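Hydroxyethylphosphonate dioxygenase (Streptomyces albus, PDB 6B9R) probably cleaves the carbon-carbon bond of 2-hydroxyethylphosphonate with molecular oxygen at a non-haem iron centre, giving hydroxymethylphosphonate. Local coordinates at residues L151-Y156 / H190-R195. Residues are numbered along the deposited sequence; the frame is centred on the assembly and turned at random.
Sequences LYQFTY and HSFTAR. With FE (Fe (III) ion), chain E; 2HE ((2-hydroxyethyl)phosphonic acid), chain F.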
ATOM      1  N   LEU A 151      14.201  -8.351  -0.434  1.00 19.62           N
ATOM      2  CA  LEU A 151      13.086  -9.027   0.215  1.00 16.21           C
ATOM      3  C   LEU A 151      13.408  -9.348   1.672  1.00 25.75           C
ATOM      4  O   LEU A 151      14.539  -9.703   2.014  1.00 21.81           O
ATOM      5  CB  LEU A 151      12.719 -10.306  -0.537  1.00 21.47           C
ATOM      6  CG  LEU A 151      12.108 -10.080  -1.928  1.00 25.27           C
ATOM      7  CD1 LEU A 151      11.452 -11.362  -2.464  1.00 18.72           C
ATOM      8  CD2 LEU A 151      11.097  -8.949  -1.860  1.00 21.90           C
ATOM      9  N   TYR A 152      12.403  -9.187   2.534  1.00 21.11           N
ATOM     10  CA  TYR A 152      12.483  -9.710   3.892  1.00 19.19           C
ATOM     11  C   TYR A 152      12.693 -11.218   3.849  1.00 22.48           C
ATOM     12  O   TYR A 152      12.281 -11.889   2.902  1.00 20.19           O
ATOM     13  CB  TYR A 152      11.195  -9.403   4.653  1.00 18.07           C
ATOM     14  CG  TYR A 152      10.947  -7.928   4.868  1.00 18.25           C
ATOM     15  CD1 TYR A 152      10.401  -7.134   3.858  1.00 17.30           C
ATOM     16  CD2 TYR A 152      11.245  -7.332   6.088  1.00 20.16           C
ATOM     17  CE1 TYR A 152      10.181  -5.780   4.062  1.00 17.09           C
ATOM     18  CE2 TYR A 152      11.019  -5.986   6.304  1.00 19.82           C
ATOM     19  CZ  TYR A 152      10.484  -5.218   5.295  1.00 21.47           C
ATOM     20  OH  TYR A 152      10.267  -3.886   5.525  1.00 23.66           O
ATOM     21  N   GLN A 153      13.328 -11.774   4.878  1.00 19.23           N
ATOM     22  CA  GLN A 153      13.461 -13.225   4.894  1.00 19.18           C
ATOM     23  C   GLN A 153      13.006 -13.818   6.214  1.00 20.13           C
ATOM     24  O   GLN A 153      13.381 -13.339   7.287  1.00 24.33           O
ATOM     25  CB  GLN A 153      14.890 -13.672   4.609  1.00 28.51           C
ATOM     26  CG  GLN A 153      14.978 -15.154   4.303  1.00 24.66           C
ATOM     27  CD  GLN A 153      16.318 -15.529   3.699  1.00 28.63           C
ATOM     28  OE1 GLN A 153      16.780 -14.892   2.765  1.00 25.73           O
ATOM     29  NE2 GLN A 153      16.950 -16.560   4.242  1.00 23.32           N
ATOM     30  N   PHE A 154      12.183 -14.850   6.117  1.00 15.00           N
ATOM     31  CA  PHE A 154      11.917 -15.774   7.205  1.00 14.89           C
ATOM     32  C   PHE A 154      12.578 -17.089   6.840  1.00 19.29           C
ATOM     33  O   PHE A 154      12.314 -17.639   5.765  1.00 18.54           O
ATOM     34  CB  PHE A 154      10.416 -15.994   7.419  1.00 17.75           C
ATOM     35  CG  PHE A 154      10.136 -17.156   8.300  1.00 18.59           C
ATOM     36  CD1 PHE A 154      10.232 -17.035   9.677  1.00 17.25           C
ATOM     37  CD2 PHE A 154       9.849 -18.394   7.762  1.00 15.52           C
ATOM     38  CE1 PHE A 154      10.020 -18.129  10.502  1.00 14.46           C
ATOM     39  CE2 PHE A 154       9.648 -19.500   8.588  1.00 17.52           C
ATOM     40  CZ  PHE A 154       9.726 -19.360   9.964  1.00 19.04           C
ATOM     41  N   THR A 155      13.422 -17.602   7.728  1.00 16.54           N
ATOM     42  CA  THR A 155      14.154 -18.824   7.459  1.00 15.87           C
ATOM     43  C   THR A 155      13.854 -19.844   8.541  1.00 18.72           C
ATOM     44  O   THR A 155      13.918 -19.525   9.732  1.00 15.80           O
ATOM     45  CB  THR A 155      15.657 -18.558   7.383  1.00 19.13           C
ATOM     46  OG1 THR A 155      15.910 -17.577   6.364  1.00 22.64           O
ATOM     47  CG2 THR A 155      16.391 -19.830   7.029  1.00 18.16           C
ATOM     48  N   TYR A 156      13.519 -21.057   8.121  1.00 16.01           N
ATOM     49  CA  TYR A 156      13.315 -22.199   9.004  1.00 16.15           C
ATOM     50  C   TYR A 156      14.439 -23.202   8.783  1.00 16.78           C
ATOM     51  O   TYR A 156      14.730 -23.549   7.637  1.00 17.03           O
ATOM     52  CB  TYR A 156      11.964 -22.855   8.719  1.00 18.19           C
ATOM     53  CG  TYR A 156      11.704 -24.053   9.582  1.00 18.07           C
ATOM     54  CD1 TYR A 156      11.130 -23.909  10.832  1.00 18.42           C
ATOM     55  CD2 TYR A 156      12.035 -25.332   9.146  1.00 16.55           C
ATOM     56  CE1 TYR A 156      10.887 -25.019  11.634  1.00 21.98           C
ATOM     57  CE2 TYR A 156      11.801 -26.440   9.938  1.00 21.19           C
ATOM     58  CZ  TYR A 156      11.230 -26.278  11.182  1.00 17.80           C
ATOM     59  OH  TYR A 156      10.995 -27.386  11.964  1.00 22.05           O
ATOM     60  N   HIS A 190      23.935 -12.181   4.452  1.00 21.83           N
ATOM     61  CA  HIS A 190      23.900 -13.398   5.256  1.00 20.92           C
ATOM     62  C   HIS A 190      24.427 -14.582   4.453  1.00 21.17           C
ATOM     63  O   HIS A 190      24.639 -14.497   3.238  1.00 21.22           O
ATOM     64  CB  HIS A 190      22.488 -13.671   5.792  1.00 20.45           C
ATOM     65  CG  HIS A 190      21.427 -13.718   4.736  1.00 20.06           C
ATOM     66  ND1 HIS A 190      20.840 -12.586   4.215  1.00 25.57           N
ATOM     67  CD2 HIS A 190      20.841 -14.767   4.112  1.00 29.63           C
ATOM     68  CE1 HIS A 190      19.942 -12.935   3.310  1.00 27.16           C
ATOM     69  NE2 HIS A 190      19.922 -14.255   3.233  1.00 26.71           N
ATOM     70  N   SER A 191      24.677 -15.685   5.168  1.00 23.98           N
ATOM     71  CA  SER A 191      25.139 -16.923   4.552  1.00 28.05           C
ATOM     72  C   SER A 191      24.717 -18.104   5.415  1.00 27.85           C
ATOM     73  O   SER A 191      24.299 -17.943   6.566  1.00 21.44           O
ATOM     74  CB  SER A 191      26.657 -16.919   4.351  1.00 27.69           C
ATOM     75  OG  SER A 191      27.059 -17.989   3.508  1.00 28.45           O
ATOM     76  N   PHE A 192      24.839 -19.305   4.840  1.00 22.02           N
ATOM     77  CA  PHE A 192      24.528 -20.553   5.531  1.00 21.75           C
ATOM     78  C   PHE A 192      25.547 -21.617   5.155  1.00 23.06           C
ATOM     79  O   PHE A 192      25.933 -21.730   3.989  1.00 22.38           O
ATOM     80  CB  PHE A 192      23.138 -21.093   5.176  1.00 21.27           C
ATOM     81  CG  PHE A 192      22.037 -20.103   5.324  1.00 20.78           C
ATOM     82  CD1 PHE A 192      21.708 -19.258   4.268  1.00 20.55           C
ATOM     83  CD2 PHE A 192      21.305 -20.029   6.499  1.00 20.56           C
ATOM     84  CE1 PHE A 192      20.665 -18.342   4.378  1.00 24.49           C
ATOM     85  CE2 PHE A 192      20.246 -19.114   6.618  1.00 20.12           C
ATOM     86  CZ  PHE A 192      19.938 -18.267   5.553  1.00 21.40           C
ATOM     87  N   THR A 193      25.978 -22.398   6.148  1.00 22.55           N
ATOM     88  CA  THR A 193      26.826 -23.563   5.940  1.00 23.03           C
ATOM     89  C   THR A 193      26.271 -24.733   6.746  1.00 24.51           C
ATOM     90  O   THR A 193      25.383 -24.569   7.586  1.00 22.65           O
ATOM     91  CB  THR A 193      28.278 -23.298   6.367  1.00 24.71           C
ATOM     92  OG1 THR A 193      28.306 -23.040   7.773  1.00 26.29           O
ATOM     93  CG2 THR A 193      28.866 -22.097   5.625  1.00 24.60           C
ATOM     94  N   ALA A 194      26.816 -25.927   6.503  1.00 23.88           N
ATOM     95  CA  ALA A 194      26.489 -27.115   7.285  1.00 23.45           C
ATOM     96  C   ALA A 194      27.636 -27.422   8.239  1.00 28.47           C
ATOM     97  O   ALA A 194      28.803 -27.386   7.839  1.00 27.35           O
ATOM     98  CB  ALA A 194      26.227 -28.328   6.386  1.00 23.49           C
ATOM     99  N   ARG A 195      27.302 -27.733   9.493  1.00 25.74           N
ATOM    100  CA  ARG A 195      28.312 -28.156  10.457  1.00 29.09           C
ATOM    101  C   ARG A 195      28.744 -29.599  10.258  1.00 32.47           C
ATOM    102  O   ARG A 195      29.724 -30.026  10.876  1.00 32.07           O
ATOM    103  CB  ARG A 195      27.798 -27.985  11.892  1.00 30.91           C
ATOM    104  CG  ARG A 195      27.712 -26.540  12.337  1.00 31.38           C
ATOM    105  CD  ARG A 195      27.510 -26.408  13.843  1.00 25.63           C
ATOM    106  NE  ARG A 195      26.337 -27.130  14.332  1.00 25.69           N
ATOM    107  CZ  ARG A 195      25.081 -26.717  14.175  1.00 31.66           C
ATOM    108  NH1 ARG A 195      24.081 -27.440  14.665  1.00 23.02           N
ATOM    109  NH2 ARG A 195      24.816 -25.590  13.508  1.00 25.11           N
TER
HETATM  110 FE    FE E 501      18.556 -14.692   1.606  1.00 35.42          FE
HETATM  111  O3  2HE F 502      20.070 -15.393  -0.205  1.00 33.13           O
HETATM  112  P   2HE F 502      21.049 -16.438  -0.606  1.00 44.39           P
HETATM  113  O1  2HE F 502      22.542 -15.836  -0.602  1.00 27.80           O
HETATM  114  O2  2HE F 502      20.709 -17.037  -2.068  1.00 35.34           O
HETATM  115  CA  2HE F 502      20.905 -17.736   0.645  1.00 39.72           C
HETATM  116  CB  2HE F 502      19.424 -17.869   0.987  1.00 40.58           C
HETATM  117  O4  2HE F 502      18.986 -16.814   1.858  1.00 36.78           O
HETATM  118  O   HOH W   1      16.923 -16.080   0.214  1.00 29.58           O
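A glutamine amide stands as a metal ligand where many cupin irons have a carboxylate: Gln-153 OE1 binds the iron at 2.1 Å and His-190 NE2 at 2.2 Å, and His-149 completes a two-histidine, one-glutamine facial triad inside the β-barrel-like cupin fold. Strands 152-156 and 190-194 run nearly parallel (10°), their axes no closer than 11.7 Å, in different sheets, and meet through side chains, the metal and the substrate. Gln-153 turns CG away from its own N (chi1 -167°) and stays extended beyond it, which carries the carboxamide out to the iron, where the imidazole of His-190 arrives from the other strand. A neutral amide suits the place because its other end can donate: NE2 reaches substrate O4 in a bent bond and, in the amide plane, Thr-155 OG1 at 2.6 Å, which probably settles which end faces the iron. Imidazole suits position 190, since ND1 hydrogen-bonds Ala-188 O while NE2 takes the metal. Phe-192 offers an apolar ring edge, near whose plane lie substrate O4 and Gln-153 NE2. Replacing Thr-155 by a valine would probably leave that NE2 without its second acceptor and the amide freer to turn. Thr-155 packs its methyl obliquely against the same phenyl ring, CG2 lying 3.9 Å from Phe-192 CE2.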